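Long-range contacts in putative peptidase (Bacteroides fragilis, PDB 5DYN), which probably cleaves proteins as a cysteine protease of the clostripain (C11) family and activates the B. fragilis toxin, this chain being the C-terminal part of the enzyme: residues B[111-116]-B[185-190]; B[146-151]-B[202-207]; B[159-164]-B[207-212]. All coordinates share one frame; numbering follows the deposited sequence.

In the fold
From the N terminus, strand 110-115 supplies the first half of contact 1, and the loop 146-151 and the start of helix 160-167 supply those of contacts 2 and 3. The partners follow in the same order: 185-190, 202-207, 207-212. Each pair of contacts therefore crosses and none nests; the loops they close span 68, 50 and 42 residues. Contact 1 joins neighbouring strands of the five-stranded sheet, contact 2 packs a loop on the end of its last strand, and contact 3 ties the segment after that strand to a helix start. Contacts 2 and 3 share Asp207, and Trp188 of contact 1 touches both Met204 and Gly210.

Contact 1 of 3, residues B[111-116]-B[185-190]; sequences VGVAKM and MVYWKS
Tyr187 packs against Val113 and Val111 from the antiparallel strand beside it. Tyr187 CB lies 3.7 Å from Val113 CG2. CG stands anti to the backbone N (chi1 -177°), which carries the ring along the strand toward Val111; there Tyr187 CD1 is 3.4 Å from Val111 O and CE1 is nearly as close, with that oxygen at the ring edge. The Tyr187 side chain also touches Ala83 and Tyr87 of helix 78-92.

The backbone evidence is a ladder of N-H to O bonds. Val111 N and Lys189 O are 3.0 Å apart, the return bond from Lys189 N to Val111 O is slightly longer, and Val113 N reaches Tyr187 O at 2.9 Å. The register then slips by one residue. Val113 O takes Val186 N at 2.9 Å and, weakly, Tyr187 N, so two residues face one: a classic beta bulge, with Val186 in a nearly helical conformation (psi -14°). The bulge brings Val186 CG2 to 3.7 Å from Val113 CG1.

On the other face, Met185 lies beside Ala114 and Trp188 beside Gly112, whose N is at the edge of the indole. Met185 bends at chi2 and chi3, laying SD 3.8 Å from Ala114 CB and carrying CE back beside the Val113 backbone, with Gly112 CA a little farther off. Trp188 CE3 comes 3.2 Å from Val111 O, while its NE1 bonds weakly to Ala208 O.

Strand 110-115 is an inner strand of the mixed sheet, with 50-53 hydrogen-bonded along its other side through Gly112 to Ser53 and Ala114 to Leu51. Helix 78-92 covers the face of Val111, Val113 and Tyr187 by way of Ala83, whereas loop residues Glu36, Pro55 and Leu211 touch Ala114, Trp188 and Met185 on the other.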
loop_
_atom_site.group_PDB
_atom_site.type_symbol
_atom_site.label_atom_id
_atom_site.label_comp_id
_atom_site.label_asym_id
_atom_site.label_seq_id
_atom_site.Cartn_x
_atom_site.Cartn_y
_atom_site.Cartn_z
ATOM N N VAL B 111 -0.892 -4.981 -9.128
ATOM C CA VAL B 111 -0.273 -5.192 -7.823
ATOM C C VAL B 111 1.249 -5.242 -7.936
ATOM O O VAL B 111 1.794 -5.883 -8.836
ATOM C CB VAL B 111 -0.770 -6.502 -7.163
ATOM C CG1 VAL B 111 -0.147 -6.681 -5.784
ATOM C CG2 VAL B 111 -2.285 -6.510 -7.065
ATOM N N GLY B 112 1.930 -4.560 -7.020
ATOM C CA GLY B 112 3.378 -4.595 -6.975
ATOM C C GLY B 112 3.903 -4.959 -5.599
ATOM O O GLY B 112 3.255 -4.691 -4.588
ATOM N N VAL B 113 5.075 -5.581 -5.555
ATOM C CA VAL B 113 5.742 -5.843 -4.285
ATOM C C VAL B 113 7.142 -5.241 -4.290
ATOM O O VAL B 113 7.935 -5.494 -5.197
ATOM C CB VAL B 113 5.840 -7.345 -3.980
ATOM C CG1 VAL B 113 6.460 -7.562 -2.612
ATOM C CG2 VAL B 113 4.473 -7.982 -4.034
ATOM N N ALA B 114 7.441 -4.444 -3.270
ATOM C CA ALA B 114 8.724 -3.764 -3.186
ATOM C C ALA B 114 9.571 -4.314 -2.046
ATOM O O ALA B 114 9.083 -4.497 -0.934
ATOM C CB ALA B 114 8.513 -2.262 -3.013
ATOM N N LYS B 115 10.843 -4.575 -2.332
ATOM C CA LYS B 115 11.785 -5.015 -1.308
ATOM C C LYS B 115 12.293 -3.809 -0.519
ATOM O O LYS B 115 13.047 -2.987 -1.039
ATOM C CB LYS B 115 12.949 -5.781 -1.944
ATOM C CG LYS B 115 13.846 -6.503 -0.948
ATOM C CD LYS B 115 14.822 -7.440 -1.653
ATOM C CE LYS B 115 15.598 -8.282 -0.650
ATOM N NZ LYS B 115 16.422 -9.336 -1.309
ATOM N N MET B 116 11.868 -3.708 0.736
ATOM C CA MET B 116 12.156 -2.542 1.569
ATOM C C MET B 116 13.644 -2.315 1.819
ATOM O O MET B 116 14.095 -1.175 1.922
ATOM C CB MET B 116 11.440 -2.672 2.914
ATOM C CG MET B 116 9.927 -2.699 2.826
ATOM S SD MET B 116 9.225 -1.073 2.521
ATOM C CE MET B 116 7.759 -1.157 3.544
ATOM N N MET B 185 11.549 -3.680 -7.042
ATOM C CA MET B 185 10.287 -4.302 -7.430
ATOM C C MET B 185 10.488 -5.776 -7.763
ATOM O O MET B 185 11.013 -6.122 -8.820
ATOM C CB MET B 185 9.663 -3.566 -8.614
ATOM C CG MET B 185 9.378 -2.105 -8.328
ATOM S SD MET B 185 8.491 -1.884 -6.771
ATOM C CE MET B 185 6.917 -2.649 -7.160
ATOM N N VAL B 186 10.066 -6.640 -6.847
ATOM C CA VAL B 186 10.208 -8.076 -7.029
ATOM C C VAL B 186 8.961 -8.677 -7.677
ATOM O O VAL B 186 8.979 -9.816 -8.143
ATOM C CB VAL B 186 10.482 -8.779 -5.690
ATOM C CG1 VAL B 186 11.813 -8.317 -5.121
ATOM C CG2 VAL B 186 9.354 -8.508 -4.706
ATOM N N TYR B 187 7.881 -7.904 -7.703
ATOM C CA TYR B 187 6.648 -8.331 -8.353
ATOM C C TYR B 187 5.914 -7.133 -8.933
ATOM O O TYR B 187 5.786 -6.098 -8.282
ATOM C CB TYR B 187 5.739 -9.076 -7.369
ATOM C CG TYR B 187 4.467 -9.624 -7.990
ATOM C CD1 TYR B 187 3.342 -8.819 -8.153
ATOM C CD2 TYR B 187 4.388 -10.948 -8.405
ATOM C CE1 TYR B 187 2.181 -9.316 -8.720
ATOM C CE2 TYR B 187 3.228 -11.456 -8.971
ATOM C CZ TYR B 187 2.127 -10.634 -9.125
ATOM O OH TYR B 187 0.971 -11.127 -9.686
ATOM N N TRP B 188 5.431 -7.283 -10.161
ATOM C CA TRP B 188 4.603 -6.264 -10.791
ATOM C C TRP B 188 3.799 -6.872 -11.927
ATOM O O TRP B 188 4.342 -7.217 -12.977
ATOM C CB TRP B 188 5.455 -5.100 -11.300
ATOM C CG TRP B 188 4.700 -4.101 -12.132
ATOM C CD1 TRP B 188 4.995 -3.710 -13.407
ATOM C CD2 TRP B 188 3.527 -3.368 -11.751
ATOM N NE1 TRP B 188 4.082 -2.779 -13.841
ATOM C CE2 TRP B 188 3.172 -2.551 -12.844
ATOM C CE3 TRP B 188 2.744 -3.321 -10.591
ATOM C CZ2 TRP B 188 2.069 -1.699 -12.812
ATOM C CZ3 TRP B 188 1.649 -2.474 -10.563
ATOM C CH2 TRP B 188 1.326 -1.672 -11.666
ATOM N N LYS B 189 2.500 -7.018 -11.698
ATOM C CA LYS B 189 1.597 -7.551 -12.705
ATOM C C LYS B 189 0.372 -6.660 -12.821
ATOM O O LYS B 189 -0.125 -6.133 -11.821
ATOM C CB LYS B 189 1.186 -8.985 -12.364
ATOM C CG LYS B 189 2.312 -9.993 -12.468
ATOM C CD LYS B 189 2.617 -10.320 -13.917
ATOM C CE LYS B 189 1.451 -11.047 -14.567
ATOM N NZ LYS B 189 1.770 -11.492 -15.952
ATOM N N SER B 190 -0.104 -6.487 -14.046
ATOM C CA SER B 190 -1.279 -5.669 -14.290
ATOM C C SER B 190 -2.054 -6.153 -15.499
ATOM O O SER B 190 -1.473 -6.600 -16.486
ATOM C CB SER B 190 -0.887 -4.206 -14.490
ATOM O OG SER B 190 -2.034 -3.413 -14.758
#

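Contact 2 of 3, residues B[146-151]-B[202-207]; sequences MCYDRR and FTMNQD. With NA (sodium ion), chain I.
Met146, whose CB is directed toward 202-207, has the most surface covered by that segment. A chi1 of 175° turns the thioether away from its own amide, and a single bend at chi2 sends it past Asn205 toward the strand end. Met146 SD accepts a weak but straight bond from Asn205 N, 3.6 Å away. The methyl touches three residues: Met146 CE is 3.4 Å from Thr203 O and 3.6 Å from Met204 SD, whose chain crosses it at about a right angle, and it also meets the edge of the Phe202 ring at CE2.

Met204 SD in turn lies 3.7 Å from Tyr148 CE1, close to the ring plane, making an edge-on Met-aromatic contact. The sulfurs and aromatic edges so form one apolar patch between a loop without regular structure and the last strand of the five-stranded sheet. Beside that patch is a sodium site: Asp207 OD1 binds the ion at 2.7 Å, and Gly144 O is a second ligand. Asn205 also lies next to the ion, but its nearest atom as modelled is the amide nitrogen ND2, so its role as a ligand is doubtful.

Phe202 presents one face to Arg150. Arg150 CG sits over the Phe202 ring, 3.6 Å from its centroid and 12° off the normal, a CH-pi contact; the guanidinium then continues nearly parallel to the ring, the planes 13° apart, with Arg150 NE 3.3 Å from Phe202 CD2. Bends at chi2 and chi3 fold the arginine back on its own loop, where NH2 donates to a lone pair of Cys147 O and NE adds a weak bond to the same oxygen, which together restrain the group's rotation. The loop continues into Arg151, which forms a salt bridge to Glu120 of the neighbouring chain.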
loop_
_atom_site.group_PDB
_atom_site.type_symbol
_atom_site.label_atom_id
_atom_site.label_comp_id
_atom_site.label_asym_id
_atom_site.label_seq_id
_atom_site.Cartn_x
_atom_site.Cartn_y
_atom_site.Cartn_z
ATOM N N MET B 146 3.994 7.026 -17.498
ATOM C CA MET B 146 2.735 6.529 -16.949
ATOM C C MET B 146 2.312 7.311 -15.721
ATOM O O MET B 146 3.094 7.491 -14.786
ATOM C CB MET B 146 2.843 5.045 -16.591
ATOM C CG MET B 146 1.594 4.489 -15.910
ATOM S SD MET B 146 0.143 4.540 -16.986
ATOM C CE MET B 146 -1.155 4.051 -15.848
ATOM N N CYS B 147 1.074 7.789 -15.742
ATOM C CA CYS B 147 0.497 8.468 -14.594
ATOM C C CYS B 147 -0.529 7.556 -13.940
ATOM O O CYS B 147 -1.534 7.204 -14.560
ATOM C CB CYS B 147 -0.149 9.788 -15.009
ATOM S SG CYS B 147 -0.752 10.784 -13.632
ATOM N N TYR B 148 -0.268 7.167 -12.695
ATOM C CA TYR B 148 -1.171 6.284 -11.960
ATOM C C TYR B 148 -2.375 7.040 -11.403
ATOM O O TYR B 148 -3.332 6.430 -10.927
ATOM C CB TYR B 148 -0.433 5.587 -10.814
ATOM C CG TYR B 148 0.709 4.696 -11.245
ATOM C CD1 TYR B 148 0.481 3.547 -11.998
ATOM C CD2 TYR B 148 2.017 4.994 -10.882
ATOM C CE1 TYR B 148 1.527 2.729 -12.389
ATOM C CE2 TYR B 148 3.069 4.181 -11.264
ATOM C CZ TYR B 148 2.820 3.050 -12.016
ATOM O OH TYR B 148 3.869 2.243 -12.392
ATOM N N ASP B 149 -2.314 8.368 -11.455
ATOM C CA ASP B 149 -3.372 9.213 -10.914
ATOM C C ASP B 149 -4.251 9.754 -12.036
ATOM O O ASP B 149 -3.842 10.626 -12.800
ATOM C CB ASP B 149 -2.771 10.358 -10.096
ATOM C CG ASP B 149 -3.798 11.062 -9.221
ATOM O OD1 ASP B 149 -5.011 10.981 -9.519
ATOM O OD2 ASP B 149 -3.386 11.704 -8.229
ATOM N N ARG B 150 -5.471 9.239 -12.114
ATOM C CA ARG B 150 -6.367 9.545 -13.222
ATOM C C ARG B 150 -7.253 10.754 -12.938
ATOM O O ARG B 150 -8.097 11.122 -13.753
ATOM C CB ARG B 150 -7.221 8.320 -13.540
ATOM C CG ARG B 150 -6.406 7.170 -14.098
ATOM C CD ARG B 150 -5.984 7.490 -15.516
ATOM N NE ARG B 150 -4.563 7.267 -15.749
ATOM C CZ ARG B 150 -3.978 7.410 -16.935
ATOM N NH1 ARG B 150 -4.696 7.773 -17.989
ATOM N NH2 ARG B 150 -2.675 7.191 -17.068
ATOM N N ARG B 151 -7.050 11.366 -11.774
ATOM C CA ARG B 151 -7.744 12.592 -11.402
ATOM C C ARG B 151 -6.974 13.794 -11.932
ATOM O O ARG B 151 -5.997 14.224 -11.318
ATOM C CB ARG B 151 -7.891 12.680 -9.882
ATOM C CG ARG B 151 -8.539 11.456 -9.260
ATOM C CD ARG B 151 -8.263 11.369 -7.773
ATOM N NE ARG B 151 -6.829 11.329 -7.499
ATOM C CZ ARG B 151 -6.300 11.169 -6.290
ATOM N NH1 ARG B 151 -7.086 11.026 -5.233
ATOM N NH2 ARG B 151 -4.982 11.146 -6.139
ATOM N N PHE B 202 -8.773 2.837 -17.716
ATOM C CA PHE B 202 -7.617 3.530 -18.267
ATOM C C PHE B 202 -6.497 2.540 -18.551
ATOM O O PHE B 202 -6.375 1.519 -17.874
ATOM C CB PHE B 202 -7.137 4.629 -17.314
ATOM C CG PHE B 202 -6.547 4.115 -16.031
ATOM C CD1 PHE B 202 -7.364 3.736 -14.977
ATOM C CD2 PHE B 202 -5.170 4.034 -15.867
ATOM C CE1 PHE B 202 -6.823 3.269 -13.791
ATOM C CE2 PHE B 202 -4.621 3.570 -14.682
ATOM C CZ PHE B 202 -5.449 3.188 -13.643
ATOM N N THR B 203 -5.683 2.846 -19.557
ATOM C CA THR B 203 -4.599 1.957 -19.962
ATOM C C THR B 203 -3.420 2.000 -18.988
ATOM O O THR B 203 -2.961 3.072 -18.589
ATOM C CB THR B 203 -4.090 2.307 -21.380
ATOM O OG1 THR B 203 -5.181 2.266 -22.308
ATOM C CG2 THR B 203 -3.015 1.327 -21.825
ATOM N N MET B 204 -2.945 0.821 -18.602
ATOM C CA MET B 204 -1.717 0.705 -17.834
ATOM C C MET B 204 -0.549 0.478 -18.785
ATOM O O MET B 204 -0.431 -0.597 -19.373
ATOM C CB MET B 204 -1.810 -0.440 -16.825
ATOM C CG MET B 204 -0.537 -0.663 -16.025
ATOM S SD MET B 204 -0.217 0.689 -14.880
ATOM C CE MET B 204 -1.554 0.467 -13.709
ATOM N N ASN B 205 0.298 1.493 -18.943
ATOM C CA ASN B 205 1.447 1.407 -19.843
ATOM C C ASN B 205 2.303 0.176 -19.576
ATOM O O ASN B 205 2.574 -0.171 -18.426
ATOM C CB ASN B 205 2.302 2.670 -19.738
ATOM C CG ASN B 205 1.601 3.890 -20.288
ATOM O OD1 ASN B 205 0.471 3.803 -20.769
ATOM N ND2 ASN B 205 2.261 5.040 -20.212
ATOM N N GLN B 206 2.719 -0.480 -20.653
ATOM C CA GLN B 206 3.399 -1.764 -20.555
ATOM C C GLN B 206 4.815 -1.626 -20.005
ATOM O O GLN B 206 5.410 -2.614 -19.574
ATOM C CB GLN B 206 3.430 -2.450 -21.924
ATOM C CG GLN B 206 2.050 -2.839 -22.460
ATOM C CD GLN B 206 1.311 -3.817 -21.554
ATOM O OE1 GLN B 206 1.907 -4.745 -21.004
ATOM N NE2 GLN B 206 0.007 -3.607 -21.393
ATOM N N ASP B 207 5.350 -0.408 -20.012
ATOM C CA ASP B 207 6.703 -0.180 -19.514
ATOM C C ASP B 207 6.714 0.378 -18.089
ATOM O O ASP B 207 7.773 0.686 -17.546
ATOM C CB ASP B 207 7.474 0.758 -20.450
ATOM C CG ASP B 207 6.758 2.075 -20.688
ATOM O OD1 ASP B 207 5.748 2.350 -20.007
ATOM O OD2 ASP B 207 7.219 2.847 -21.556
HETATM NA NA NA I . 4.958 4.868 -19.439
#

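Contact 3 of 3, residues B[159-164]-B[207-212]; sequences DLDRFI and DAKGLS. With NA (sodium ion), chain I; NA (sodium ion), chain J.
Asp159 and Lys209 meet through a carboxylate and a backbone amide. Lys209 N donates to Asp159 OD1 at 2.9 Å and 170°, arriving from above the carboxylate plane, and Gly210 N adds a weak bond to the same oxygen. The first torsion of Asp159 (-177°) swings the carboxylate out between helix start and loop, and chi2 (78°) turns OD1 to Lys209 and the other oxygen to the helix, where Asp159 OD2 accepts Arg162 N at 2.8 Å; Asp159 is thus the N-cap. OD1 also bonds to Tyr148 OH. Next to it Leu160 N reaches Leu211 O at 3.0 Å, nearly straight, and water 1 bridges Leu211 O to Asp161 N. These bonds satisfy amides of the first helical turn.

The ionic part centres on Asp161 OD2. Lys209 NZ approaches Asp161 OD2 from above the carboxylate plane, 2.8 Å away, while Arg162 grips the same oxygen side-on with NE, at 3.0 Å, and NH2, the oxygen lying close to the guanidinium plane. Lys209 NZ has a second acceptor, Asp207 O at 2.7 Å. Arg162 NH1 forms a long, weak salt bridge to Asp207 OD2, which completes a network of four charged residues. The second oxygen of Asp161, OD1, bonds to Tyr174 OH.

Besides the ion at Asp207, Ser212 OG binds another sodium ion at 2.7 Å, together with Phe34 O and Pro55 O. Apolar contact is slight, Leu160 CD2 to Leu211 CD2.

Around this buried contact, strand 158-159 meets 212-213 through Asp159 and Ser212, an antiparallel non-hydrogen-bonded pair, and helix 172-182 flanks the salt bridges, Trp177 touching Asp161, and Arg178 and Phe181 touching Lys209.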
loop_
_atom_site.group_PDB
_atom_site.type_symbol
_atom_site.label_atom_id
_atom_site.label_comp_id
_atom_site.label_asym_id
_atom_site.label_seq_id
_atom_site.Cartn_x
_atom_site.Cartn_y
_atom_site.Cartn_z
ATOM N N ASP B 159 4.971 6.998 -12.624
ATOM C CA ASP B 159 5.902 5.884 -12.533
ATOM C C ASP B 159 7.334 6.392 -12.373
ATOM O O ASP B 159 7.824 7.159 -13.198
ATOM C CB ASP B 159 5.788 4.987 -13.762
ATOM C CG ASP B 159 6.679 3.770 -13.670
ATOM O OD1 ASP B 159 6.306 2.814 -12.957
ATOM O OD2 ASP B 159 7.755 3.773 -14.305
ATOM N N LEU B 160 7.995 5.961 -11.302
ATOM C CA LEU B 160 9.341 6.425 -10.982
ATOM C C LEU B 160 10.352 6.070 -12.066
ATOM O O LEU B 160 11.140 6.916 -12.494
ATOM C CB LEU B 160 9.796 5.848 -9.639
ATOM C CG LEU B 160 11.249 6.119 -9.241
ATOM C CD1 LEU B 160 11.479 7.602 -9.023
ATOM C CD2 LEU B 160 11.626 5.325 -7.999
ATOM N N ASP B 161 10.323 4.819 -12.510
ATOM C CA ASP B 161 11.274 4.345 -13.505
ATOM C C ASP B 161 11.163 5.105 -14.825
ATOM O O ASP B 161 12.175 5.501 -15.405
ATOM C CB ASP B 161 11.085 2.850 -13.754
ATOM C CG ASP B 161 11.904 2.350 -14.926
ATOM O OD1 ASP B 161 13.105 2.065 -14.729
ATOM O OD2 ASP B 161 11.348 2.245 -16.042
ATOM N N ARG B 162 9.939 5.310 -15.296
ATOM C CA ARG B 162 9.729 6.013 -16.556
ATOM C C ARG B 162 10.101 7.488 -16.443
ATOM O O ARG B 162 10.520 8.107 -17.422
ATOM C CB ARG B 162 8.278 5.863 -17.018
ATOM C CG ARG B 162 7.903 4.451 -17.440
ATOM C CD ARG B 162 8.640 4.028 -18.705
ATOM N NE ARG B 162 9.964 3.481 -18.425
ATOM C CZ ARG B 162 10.852 3.151 -19.357
ATOM N NH1 ARG B 162 10.564 3.310 -20.642
ATOM N NH2 ARG B 162 12.031 2.661 -19.002
ATOM N N PHE B 163 9.955 8.045 -15.245
ATOM C CA PHE B 163 10.339 9.430 -15.001
ATOM C C PHE B 163 11.859 9.608 -15.055
ATOM O O PHE B 163 12.358 10.560 -15.662
ATOM C CB PHE B 163 9.798 9.905 -13.650
ATOM C CG PHE B 163 10.348 11.233 -13.210
ATOM C CD1 PHE B 163 10.053 12.389 -13.915
ATOM C CD2 PHE B 163 11.156 11.325 -12.088
ATOM C CE1 PHE B 163 10.559 13.613 -13.512
ATOM C CE2 PHE B 163 11.664 12.549 -11.678
ATOM C CZ PHE B 163 11.367 13.693 -12.393
ATOM N N ILE B 164 12.591 8.697 -14.421
ATOM C CA ILE B 164 14.051 8.746 -14.456
ATOM C C ILE B 164 14.525 8.512 -15.888
ATOM O O ILE B 164 15.480 9.139 -16.349
ATOM C CB ILE B 164 14.697 7.707 -13.507
ATOM C CG1 ILE B 164 14.242 7.939 -12.066
ATOM C CG2 ILE B 164 16.213 7.791 -13.565
ATOM C CD1 ILE B 164 14.658 9.285 -11.506
ATOM N N ASP B 207 5.350 -0.408 -20.012
ATOM C CA ASP B 207 6.703 -0.180 -19.514
ATOM C C ASP B 207 6.714 0.378 -18.089
ATOM O O ASP B 207 7.773 0.686 -17.546
ATOM C CB ASP B 207 7.474 0.758 -20.450
ATOM C CG ASP B 207 6.758 2.075 -20.688
ATOM O OD1 ASP B 207 5.748 2.350 -20.007
ATOM O OD2 ASP B 207 7.219 2.847 -21.556
ATOM N N ALA B 208 5.533 0.517 -17.494
ATOM C CA ALA B 208 5.441 0.904 -16.090
ATOM C C ALA B 208 6.010 -0.219 -15.223
ATOM O O ALA B 208 5.933 -1.392 -15.590
ATOM C CB ALA B 208 4.006 1.210 -15.707
ATOM N N LYS B 209 6.582 0.136 -14.077
ATOM C CA LYS B 209 7.253 -0.853 -13.244
ATOM C C LYS B 209 6.549 -1.068 -11.905
ATOM O O LYS B 209 6.913 -1.969 -11.150
ATOM C CB LYS B 209 8.710 -0.450 -13.016
ATOM C CG LYS B 209 9.509 -0.239 -14.300
ATOM C CD LYS B 209 9.390 -1.419 -15.252
ATOM C CE LYS B 209 10.435 -1.346 -16.360
ATOM N NZ LYS B 209 10.338 -0.088 -17.151
ATOM N N GLY B 210 5.552 -0.239 -11.610
ATOM C CA GLY B 210 4.686 -0.472 -10.465
ATOM C C GLY B 210 5.001 0.259 -9.171
ATOM O O GLY B 210 4.401 -0.028 -8.136
ATOM N N LEU B 211 5.936 1.201 -9.223
ATOM C CA LEU B 211 6.255 2.021 -8.059
ATOM C C LEU B 211 6.126 3.488 -8.427
ATOM O O LEU B 211 6.774 3.958 -9.363
ATOM C CB LEU B 211 7.663 1.722 -7.541
ATOM C CG LEU B 211 8.068 2.417 -6.237
ATOM C CD1 LEU B 211 7.239 1.901 -5.067
ATOM C CD2 LEU B 211 9.555 2.242 -5.966
ATOM N N SER B 212 5.288 4.214 -7.695
ATOM C CA SER B 212 4.998 5.595 -8.054
ATOM C C SER B 212 5.962 6.584 -7.411
ATOM O O SER B 212 6.656 6.266 -6.445
ATOM C CB SER B 212 3.567 5.963 -7.665
ATOM O OG SER B 212 3.473 6.198 -6.273
HETATM NA NA NA I . 4.958 4.868 -19.439
HETATM NA NA NA J . 0.889 5.693 -5.657
HETATM O O HOH W 1 8.269 2.783 -11.183
#